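Local atomic coordinates of cellobiose 2-epimerase (Ruminococcus albus, PDB entry 3VW5), a protein that catalyses the reversible epimerization of cellobiose to 4-O-beta-D-glucopyranosyl-D-mannose and folds as an (alpha/alpha)6 barrel. Residues Val47-Arg52 / Trp369-His374; Gly27-Tyr32 / Ala73-Glu78; Phe114-Leu119 / Ile186-Glu191. The protein carries 2 engineered substitutions. All blocks are in the same frame, centred on the assembly; numbering follows the deposited sequence.

Interaction 1: residues Val47-Arg52 / Trp369-His374; sequences VILHSR and WKCPYH
Trp369 meets the helix of 47-52 at two places: its six-membered ring reaches Ile48, CH2 lying 4.4 Å from CD1, and its carbonyl O sits at the guanidinium edge of Arg52, 3.9 Å from NH1. Lys370 contributes mainly backbone, its carbonyl O passing Leu49 CD1 at 4.0 Å, while its amine forms a salt bridge with Glu348. Cys371 comes next and points at the helix. Its CB packs on Leu49 CD1 at 3.5 Å, and its SG accepts a nearly straight bond from Arg52 NH1 (3.5 Å, 166° at the hydrogen), lying close to the guanidinium plane. Arg52 gets there because its chain runs extended from CG to NE (chi2 165°). Past Pro372, at the N-cap position of helix 373-385, Tyr373, its hydroxyl bonded to Glu187, brings its CD2 over one guanidinium face, 3.4 Å from Arg52 NE, with the two planes 30° apart. Ile48 CG2 lies over the rim of the opposite face. His374 ends the segment with NE2 4.2 Å from Arg52 NH2, its ND1 being held by Glu308. The contact thus joins the starts of two helices of the (alpha/alpha)6 barrel, 47-64 and 373-385. Its chemistry implies a guanidinium probably limited in rotation by the tyrosine ring, the isoleucine branch and the long in-plane bond to the cysteine sulfur, with Phe114 adding a cation-pi contact.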
loop_
_atom_site.group_PDB
_atom_site.type_symbol
_atom_site.label_atom_id
_atom_site.label_comp_id
_atom_site.label_asym_id
_atom_site.label_seq_id
_atom_site.Cartn_x
_atom_site.Cartn_y
_atom_site.Cartn_z
ATOM N N VAL A 47 -2.807 3.552 -13.055
ATOM C CA VAL A 47 -3.769 4.217 -12.189
ATOM C C VAL A 47 -3.518 3.936 -10.704
ATOM O O VAL A 47 -3.755 4.805 -9.858
ATOM C CB VAL A 47 -5.244 4.010 -12.638
ATOM C CG1 VAL A 47 -5.298 3.429 -14.058
ATOM C CG2 VAL A 47 -6.021 3.187 -11.642
ATOM N N ILE A 48 -3.011 2.751 -10.380
ATOM C CA ILE A 48 -2.560 2.500 -9.008
ATOM C C ILE A 48 -1.471 3.497 -8.576
ATOM O O ILE A 48 -1.425 3.928 -7.426
ATOM C CB ILE A 48 -2.091 1.044 -8.804
ATOM C CG1 ILE A 48 -3.049 0.316 -7.863
ATOM C CG2 ILE A 48 -0.717 1.000 -8.190
ATOM C CD1 ILE A 48 -3.006 -1.185 -8.028
ATOM N N LEU A 49 -0.612 3.866 -9.515
ATOM C CA LEU A 49 0.433 4.836 -9.271
ATOM C C LEU A 49 -0.180 6.195 -8.942
ATOM O O LEU A 49 0.233 6.852 -7.989
ATOM C CB LEU A 49 1.363 4.933 -10.494
ATOM C CG LEU A 49 2.361 6.092 -10.582
ATOM C CD1 LEU A 49 3.262 6.130 -9.374
ATOM C CD2 LEU A 49 3.175 6.034 -11.863
ATOM N N HIS A 50 -1.164 6.615 -9.735
ATOM C CA HIS A 50 -1.819 7.888 -9.499
ATOM C C HIS A 50 -2.650 7.906 -8.230
ATOM O O HIS A 50 -2.688 8.913 -7.522
ATOM C CB HIS A 50 -2.628 8.321 -10.711
ATOM C CG HIS A 50 -1.781 8.904 -11.793
ATOM N ND1 HIS A 50 -0.971 8.130 -12.597
ATOM C CD2 HIS A 50 -1.570 10.189 -12.168
ATOM C CE1 HIS A 50 -0.319 8.912 -13.438
ATOM N NE2 HIS A 50 -0.663 10.165 -13.199
ATOM N N SER A 51 -3.299 6.803 -7.909
ATOM C CA SER A 51 -4.032 6.780 -6.664
ATOM C C SER A 51 -3.080 6.906 -5.491
ATOM O O SER A 51 -3.380 7.581 -4.515
ATOM C CB SER A 51 -4.884 5.526 -6.564
ATOM O OG SER A 51 -5.850 5.537 -7.589
ATOM N N ARG A 52 -1.918 6.265 -5.593
ATOM C CA ARG A 52 -0.938 6.314 -4.509
ATOM C C ARG A 52 -0.320 7.705 -4.341
ATOM O O ARG A 52 -0.086 8.172 -3.212
ATOM C CB ARG A 52 0.115 5.234 -4.691
ATOM C CG ARG A 52 -0.441 3.857 -4.454
ATOM C CD ARG A 52 0.461 2.754 -4.968
ATOM N NE ARG A 52 0.128 1.469 -4.364
ATOM C CZ ARG A 52 0.875 0.371 -4.463
ATOM N NH1 ARG A 52 2.016 0.383 -5.147
ATOM N NH2 ARG A 52 0.482 -0.743 -3.867
ATOM N N TRP A 369 4.483 0.095 -10.351
ATOM C CA TRP A 369 4.505 -0.535 -9.033
ATOM C C TRP A 369 5.374 0.150 -7.964
ATOM O O TRP A 369 5.426 -0.308 -6.824
ATOM C CB TRP A 369 4.852 -2.014 -9.152
ATOM C CG TRP A 369 3.710 -2.840 -9.612
ATOM C CD1 TRP A 369 3.544 -3.385 -10.852
ATOM C CD2 TRP A 369 2.551 -3.221 -8.844
ATOM N NE1 TRP A 369 2.365 -4.098 -10.904
ATOM C CE2 TRP A 369 1.736 -4.010 -9.688
ATOM C CE3 TRP A 369 2.129 -2.977 -7.523
ATOM C CZ2 TRP A 369 0.516 -4.559 -9.255
ATOM C CZ3 TRP A 369 0.912 -3.522 -7.095
ATOM C CH2 TRP A 369 0.123 -4.305 -7.962
ATOM N N LYS A 370 6.031 1.253 -8.313
ATOM C CA LYS A 370 6.809 2.002 -7.325
ATOM C C LYS A 370 6.457 3.497 -7.309
ATOM O O LYS A 370 6.546 4.185 -8.338
ATOM C CB LYS A 370 8.308 1.782 -7.530
ATOM C CG LYS A 370 9.159 2.422 -6.462
ATOM C CD LYS A 370 10.594 1.957 -6.545
ATOM C CE LYS A 370 11.430 2.572 -5.431
ATOM N NZ LYS A 370 11.584 4.027 -5.613
ATOM N N CYS A 371 6.067 3.982 -6.126
ATOM C CA CYS A 371 5.443 5.300 -5.946
ATOM C C CYS A 371 5.838 5.893 -4.585
ATOM O O CYS A 371 6.670 5.318 -3.892
ATOM C CB CYS A 371 3.912 5.175 -6.040
ATOM S SG CYS A 371 3.309 3.465 -6.163
ATOM N N PRO A 372 5.244 7.048 -4.197
ATOM C CA PRO A 372 5.624 7.634 -2.901
ATOM C C PRO A 372 4.813 7.123 -1.719
ATOM O O PRO A 372 4.979 7.621 -0.617
ATOM C CB PRO A 372 5.359 9.134 -3.100
ATOM C CG PRO A 372 4.303 9.195 -4.101
ATOM C CD PRO A 372 4.429 7.979 -4.999
ATOM N N TYR A 373 3.962 6.136 -1.946
ATOM C CA TYR A 373 2.980 5.729 -0.950
ATOM C C TYR A 373 3.576 4.968 0.244
ATOM O O TYR A 373 3.453 5.413 1.391
ATOM C CB TYR A 373 1.836 4.983 -1.648
ATOM C CG TYR A 373 1.222 3.803 -0.922
ATOM C CD1 TYR A 373 0.392 3.982 0.181
ATOM C CD2 TYR A 373 1.418 2.502 -1.389
ATOM C CE1 TYR A 373 -0.189 2.893 0.816
ATOM C CE2 TYR A 373 0.844 1.414 -0.761
ATOM C CZ TYR A 373 0.045 1.608 0.338
ATOM O OH TYR A 373 -0.530 0.521 0.964
ATOM N N HIS A 374 4.253 3.854 -0.014
ATOM C CA HIS A 374 4.865 3.095 1.079
ATOM C C HIS A 374 5.870 3.905 1.908
ATOM O O HIS A 374 5.810 3.905 3.151
ATOM C CB HIS A 374 5.509 1.797 0.570
ATOM C CG HIS A 374 4.524 0.713 0.251
ATOM N ND1 HIS A 374 3.808 0.048 1.228
ATOM C CD2 HIS A 374 4.146 0.168 -0.930
ATOM C CE1 HIS A 374 3.031 -0.858 0.658
ATOM N NE2 HIS A 374 3.221 -0.808 -0.649
#

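Interaction 2: residues Gly27-Tyr32 / Ala73-Glu78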
loop_
_atom_site.group_PDB
_atom_site.type_symbol
_atom_site.label_atom_id
_atom_site.label_comp_id
_atom_site.label_asym_id
_atom_site.label_seq_id
_atom_site.Cartn_x
_atom_site.Cartn_y
_atom_site.Cartn_z
ATOM N N GLY A 27 -1.176 16.143 -17.970
ATOM C CA GLY A 27 -1.976 15.835 -16.794
ATOM C C GLY A 27 -1.394 14.718 -15.951
ATOM O O GLY A 27 -0.666 13.864 -16.442
ATOM N N GLY A 28 -1.704 14.720 -14.667
ATOM C CA GLY A 28 -1.183 13.696 -13.783
ATOM C C GLY A 28 0.323 13.780 -13.603
ATOM O O GLY A 28 0.902 14.857 -13.678
ATOM N N PHE A 29 0.955 12.638 -13.354
ATOM C CA PHE A 29 2.408 12.564 -13.181
ATOM C C PHE A 29 3.066 11.614 -14.190
ATOM O O PHE A 29 2.425 10.682 -14.668
ATOM C CB PHE A 29 2.733 12.104 -11.767
ATOM C CG PHE A 29 2.373 13.096 -10.724
ATOM C CD1 PHE A 29 3.357 13.724 -9.979
ATOM C CD2 PHE A 29 1.046 13.423 -10.499
ATOM C CE1 PHE A 29 3.035 14.650 -9.018
ATOM C CE2 PHE A 29 0.700 14.356 -9.542
ATOM C CZ PHE A 29 1.698 14.979 -8.793
ATOM N N TYR A 30 4.342 11.845 -14.503
ATOM C CA TYR A 30 5.068 10.972 -15.424
ATOM C C TYR A 30 5.095 9.515 -14.909
ATOM O O TYR A 30 5.150 9.263 -13.695
ATOM C CB TYR A 30 6.490 11.497 -15.690
ATOM C CG TYR A 30 6.570 12.961 -16.102
ATOM C CD1 TYR A 30 5.916 13.423 -17.241
ATOM C CD2 TYR A 30 7.317 13.878 -15.358
ATOM C CE1 TYR A 30 5.996 14.751 -17.623
ATOM C CE2 TYR A 30 7.396 15.210 -15.730
ATOM C CZ TYR A 30 6.737 15.638 -16.866
ATOM O OH TYR A 30 6.814 16.960 -17.237
ATOM N N GLY A 31 5.037 8.568 -15.837
ATOM C CA GLY A 31 4.826 7.181 -15.489
ATOM C C GLY A 31 6.078 6.351 -15.256
ATOM O O GLY A 31 5.988 5.254 -14.695
ATOM N N TYR A 32 7.244 6.842 -15.669
ATOM C CA TYR A 32 8.442 6.012 -15.599
ATOM C C TYR A 32 9.739 6.792 -15.396
ATOM O O TYR A 32 10.088 7.686 -16.181
ATOM C CB TYR A 32 8.530 5.099 -16.831
ATOM C CG TYR A 32 9.685 4.121 -16.804
ATOM C CD1 TYR A 32 9.536 2.843 -16.265
ATOM C CD2 TYR A 32 10.927 4.469 -17.329
ATOM C CE1 TYR A 32 10.603 1.940 -16.243
ATOM C CE2 TYR A 32 11.993 3.585 -17.304
ATOM C CZ TYR A 32 11.831 2.321 -16.757
ATOM O OH TYR A 32 12.900 1.445 -16.745
ATOM N N ALA A 73 -1.912 17.140 -4.839
ATOM C CA ALA A 73 -3.013 16.216 -4.621
ATOM C C ALA A 73 -4.103 16.498 -5.650
ATOM O O ALA A 73 -4.502 15.606 -6.413
ATOM C CB ALA A 73 -3.556 16.316 -3.208
ATOM N N LYS A 74 -4.566 17.742 -5.703
ATOM C CA LYS A 74 -5.647 18.070 -6.622
ATOM C C LYS A 74 -5.306 17.765 -8.077
ATOM O O LYS A 74 -6.173 17.359 -8.839
ATOM C CB LYS A 74 -6.111 19.526 -6.461
ATOM C CG LYS A 74 -7.187 19.934 -7.465
ATOM C CD LYS A 74 -7.647 21.363 -7.258
ATOM C CE LYS A 74 -8.214 21.949 -8.553
ATOM N NZ LYS A 74 -7.813 23.386 -8.723
ATOM N N HIS A 75 -4.044 17.940 -8.455
ATOM C CA HIS A 75 -3.605 17.669 -9.830
ATOM C C HIS A 75 -3.788 16.207 -10.182
ATOM O O HIS A 75 -4.265 15.883 -11.268
ATOM C CB HIS A 75 -2.134 18.067 -10.035
ATOM C CG HIS A 75 -1.647 17.889 -11.444
ATOM N ND1 HIS A 75 -2.055 18.697 -12.482
ATOM C CD2 HIS A 75 -0.793 16.986 -11.984
ATOM C CE1 HIS A 75 -1.473 18.303 -13.602
ATOM N NE2 HIS A 75 -0.698 17.272 -13.327
ATOM N N ALA A 76 -3.387 15.335 -9.259
ATOM C CA ALA A 76 -3.544 13.894 -9.417
ATOM C C ALA A 76 -5.021 13.473 -9.385
ATOM O O ALA A 76 -5.486 12.690 -10.229
ATOM C CB ALA A 76 -2.746 13.151 -8.340
ATOM N N TYR A 77 -5.753 13.991 -8.402
ATOM C CA TYR A 77 -7.197 13.786 -8.345
ATOM C C TYR A 77 -7.885 14.047 -9.689
ATOM O O TYR A 77 -8.682 13.223 -10.165
ATOM C CB TYR A 77 -7.816 14.662 -7.264
ATOM C CG TYR A 77 -9.318 14.761 -7.321
ATOM C CD1 TYR A 77 -10.116 13.715 -6.892
ATOM C CD2 TYR A 77 -9.947 15.929 -7.771
ATOM C CE1 TYR A 77 -11.508 13.811 -6.921
ATOM C CE2 TYR A 77 -11.327 16.033 -7.812
ATOM C CZ TYR A 77 -12.104 14.969 -7.382
ATOM O OH TYR A 77 -13.478 15.054 -7.408
ATOM N N GLU A 78 -7.586 15.186 -10.303
ATOM C CA GLU A 78 -8.245 15.519 -11.559
ATOM C C GLU A 78 -7.950 14.453 -12.600
ATOM O O GLU A 78 -8.830 14.033 -13.353
ATOM C CB GLU A 78 -7.829 16.904 -12.056
ATOM C CG GLU A 78 -8.517 18.049 -11.317
ATOM C CD GLU A 78 -9.938 18.310 -11.812
ATOM O OE1 GLU A 78 -10.859 18.331 -10.957
ATOM O OE2 GLU A 78 -10.141 18.508 -13.046
#
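His75 reaches from helix 67-84 to the backbone of Gly27 and Gly28. Its CB already points toward the loop, and CG continues outward, anti to the backbone N (chi1 -177°), which sends the imidazole toward the loop backbone. On one branch, CD2 stands 3.9 Å from Phe29 CE2, and the phenylalanine atom lies near the imidazole plane. The two rings form an offset edge-to-face pair, the histidine edge directed at the phenylalanine face, with centroids 5.8 Å apart and planes at 68°. On the other branch, CE1 passes Gly28 N at 3.7 Å and Gly27 CA at 4.1 Å. The contact ties the loop between helix 2-19 and strand 45-46 to a helix that, in the (alpha/alpha)6 barrel, belongs to the outer layer, packed behind helix 47-64. At the tip, NE2 gives a weak hydrogen bond to Gly28 O (2.9 Å, only 127° at the hydrogen), in the plane of the imidazole; its stronger partner is the carbonyl of Asp23, so two loop oxygens gather round one nitrogen. Both glycines have positive phi, and at Gly27 a side chain would collide with the carbonyl oxygen of the residue before. The next helix residue after His75, Ala76, puts its CB 3.8 Å from Phe29 CE2. That ring also touches Ile53 of helix 47-64, and the Phe29 amide is bonded to His50 of the same helix.

Interaction 3: residues Phe114-Leu119 / Ile186-Glu191; sequences FAIYAL and IEAYTE
The Tyr117 ring has Glu187 laid over one face and Glu191 CB in its plane at the edge, 3.5 Å from CD1; it also stacks with Trp55 of helix 47-64. Glu187 CG makes a CH-pi contact, 3.7 Å from the Tyr117 ring centroid, and the carboxylate beyond it stacks almost flush, its plane only 4° from that of the ring. With CG anti to the backbone N and the rest of the chain extended (chi1 -175°), Glu187 can run across the aromatic surface. Its OE2 then arrives over a face of Phe114, 3.6 Å from CZ, the carboxylate standing steeply to that ring. Tyr189 is met at its edge, where CE2 lies 4.2 Å from Ile116 CD1. Between these flat groups the two backbones come close: Ala188 CB fits against Ile116 CG2 at 3.9 Å, and the CA atoms of Tyr117 and Ala188 are 4.1 Å apart. The small alanine is consistent with this closeness: the axes of 114-119 and 186-191 approach to 7.9 Å at 30°, running in roughly the same direction, within inner-layer barrel helices 109-126 and 179-196. The polar ends find partners outside the two segments: Glu187 in Arg377 and His184, Glu191 in Ser121 and Arg124, Tyr189 in Glu143, the Tyr117 hydroxyl in Arg377. An alanine in place of Tyr117 is likely to leave the Glu187 carboxylate without its stacking surface and Arg377 without a hydroxyl partner. Across the segments, then, a buried carboxylate lies on aromatic surfaces; its charge is probably balanced by Arg377, and His184 takes OE2.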
loop_
_atom_site.group_PDB
_atom_site.type_symbol
_atom_site.label_atom_id
_atom_site.label_comp_id
_atom_site.label_asym_id
_atom_site.label_seq_id
_atom_site.Cartn_x
_atom_site.Cartn_y
_atom_site.Cartn_z
ATOM N N PHE A 114 -7.757 0.864 -4.052
ATOM C CA PHE A 114 -6.784 1.916 -3.833
ATOM C C PHE A 114 -7.343 3.279 -4.208
ATOM O O PHE A 114 -7.185 4.246 -3.462
ATOM C CB PHE A 114 -5.494 1.645 -4.596
ATOM C CG PHE A 114 -4.367 1.285 -3.718
ATOM C CD1 PHE A 114 -3.780 2.253 -2.914
ATOM C CD2 PHE A 114 -3.898 -0.034 -3.662
ATOM C CE1 PHE A 114 -2.732 1.917 -2.063
ATOM C CE2 PHE A 114 -2.844 -0.388 -2.823
ATOM C CZ PHE A 114 -2.261 0.591 -2.017
ATOM N N ALA A 115 -7.981 3.346 -5.375
ATOM C CA ALA A 115 -8.746 4.531 -5.762
ATOM C C ALA A 115 -9.634 5.014 -4.597
ATOM O O ALA A 115 -9.620 6.194 -4.245
ATOM C CB ALA A 115 -9.572 4.249 -7.010
ATOM N N ILE A 116 -10.387 4.099 -3.992
ATOM C CA ILE A 116 -11.196 4.449 -2.826
ATOM C C ILE A 116 -10.369 5.035 -1.680
ATOM O O ILE A 116 -10.752 6.030 -1.075
ATOM C CB ILE A 116 -11.984 3.231 -2.321
ATOM C CG1 ILE A 116 -13.045 2.845 -3.338
ATOM C CG2 ILE A 116 -12.611 3.498 -0.955
ATOM C CD1 ILE A 116 -13.482 1.408 -3.197
ATOM N N TYR A 117 -9.238 4.400 -1.382
ATOM C CA TYR A 117 -8.337 4.826 -0.316
ATOM C C TYR A 117 -7.858 6.270 -0.530
ATOM O O TYR A 117 -7.908 7.097 0.385
ATOM C CB TYR A 117 -7.165 3.859 -0.271
ATOM C CG TYR A 117 -6.197 4.036 0.870
ATOM C CD1 TYR A 117 -6.636 4.314 2.149
ATOM C CD2 TYR A 117 -4.829 3.884 0.666
ATOM C CE1 TYR A 117 -5.740 4.453 3.200
ATOM C CE2 TYR A 117 -3.924 4.020 1.706
ATOM C CZ TYR A 117 -4.380 4.297 2.970
ATOM O OH TYR A 117 -3.476 4.432 3.999
ATOM N N ALA A 118 -7.402 6.549 -1.749
ATOM C CA ALA A 118 -6.933 7.867 -2.160
ATOM C C ALA A 118 -8.060 8.914 -2.164
ATOM O O ALA A 118 -7.894 9.992 -1.612
ATOM C CB ALA A 118 -6.294 7.795 -3.530
ATOM N N LEU A 119 -9.188 8.610 -2.803
ATOM C CA LEU A 119 -10.305 9.550 -2.880
ATOM C C LEU A 119 -10.790 9.907 -1.478
ATOM O O LEU A 119 -11.048 11.079 -1.186
ATOM C CB LEU A 119 -11.448 8.994 -3.738
ATOM C CG LEU A 119 -11.166 8.941 -5.251
ATOM C CD1 LEU A 119 -12.158 8.040 -6.007
ATOM C CD2 LEU A 119 -11.077 10.320 -5.908
ATOM N N ILE A 186 -9.418 -3.812 3.234
ATOM C CA ILE A 186 -9.407 -3.332 4.612
ATOM C C ILE A 186 -8.878 -1.894 4.666
ATOM O O ILE A 186 -9.499 -1.013 5.235
ATOM C CB ILE A 186 -8.595 -4.273 5.529
ATOM C CG1 ILE A 186 -9.379 -5.564 5.796
ATOM C CG2 ILE A 186 -8.221 -3.588 6.820
ATOM C CD1 ILE A 186 -8.516 -6.754 6.174
ATOM N N GLU A 187 -7.739 -1.665 4.030
ATOM C CA GLU A 187 -7.056 -0.387 4.065
ATOM C C GLU A 187 -7.946 0.749 3.545
ATOM O O GLU A 187 -8.068 1.794 4.188
ATOM C CB GLU A 187 -5.794 -0.504 3.221
ATOM C CG GLU A 187 -4.868 0.685 3.212
ATOM C CD GLU A 187 -3.778 0.494 2.172
ATOM O OE1 GLU A 187 -2.567 0.544 2.519
ATOM O OE2 GLU A 187 -4.140 0.268 0.991
ATOM N N ALA A 188 -8.557 0.533 2.380
ATOM C CA ALA A 188 -9.468 1.508 1.759
ATOM C C ALA A 188 -10.729 1.761 2.583
ATOM O O ALA A 188 -11.077 2.908 2.844
ATOM C CB ALA A 188 -9.842 1.090 0.314
ATOM N N TYR A 189 -11.416 0.690 2.973
ATOM C CA TYR A 189 -12.681 0.813 3.698
ATOM C C TYR A 189 -12.477 1.466 5.052
ATOM O O TYR A 189 -13.323 2.234 5.510
ATOM C CB TYR A 189 -13.380 -0.538 3.859
ATOM C CG TYR A 189 -13.986 -1.054 2.584
ATOM C CD1 TYR A 189 -14.922 -2.083 2.601
ATOM C CD2 TYR A 189 -13.628 -0.510 1.355
ATOM C CE1 TYR A 189 -15.484 -2.565 1.428
ATOM C CE2 TYR A 189 -14.186 -0.975 0.169
ATOM C CZ TYR A 189 -15.110 -2.011 0.211
ATOM O OH TYR A 189 -15.665 -2.491 -0.965
ATOM N N THR A 190 -11.354 1.156 5.692
ATOM C CA THR A 190 -10.969 1.859 6.906
ATOM C C THR A 190 -10.994 3.364 6.666
ATOM O O THR A 190 -11.501 4.113 7.490
ATOM C CB THR A 190 -9.569 1.450 7.399
ATOM O OG1 THR A 190 -9.563 0.054 7.691
ATOM C CG2 THR A 190 -9.198 2.220 8.662
ATOM N N GLU A 191 -10.463 3.803 5.531
ATOM C CA GLU A 191 -10.321 5.230 5.265
ATOM C C GLU A 191 -11.666 5.855 4.906
ATOM O O GLU A 191 -11.932 6.984 5.278
ATOM C CB GLU A 191 -9.269 5.489 4.162
ATOM C CG GLU A 191 -8.871 6.950 3.942
ATOM C CD GLU A 191 -8.051 7.536 5.097
ATOM O OE1 GLU A 191 -7.638 8.725 5.008
ATOM O OE2 GLU A 191 -7.811 6.815 6.097
#

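Interactions 1 and 3 join directly, their centres 13 Å apart: Tyr373 OH lies 2.6 Å from Glu187 OE1, probably a hydrogen bond, and Arg52 NE is 3.5 Å from Phe114 CZ. Both lie within 10 Å of the chain centre, among the inner helices, where barrels of this kind usually hold their sugar pocket; they probably help shape it. Interaction 2 sits farther out, 18 Å from that centre, yet meets interaction 1 through His50 NE2 and Phe29 N, 3.0 Å apart. Its link to interaction 3 is slight, Tyr77 CE1 packing 3.7 Å from Leu119 CD2. Helix 47-64 thus connects the outer loop to the barrel interior.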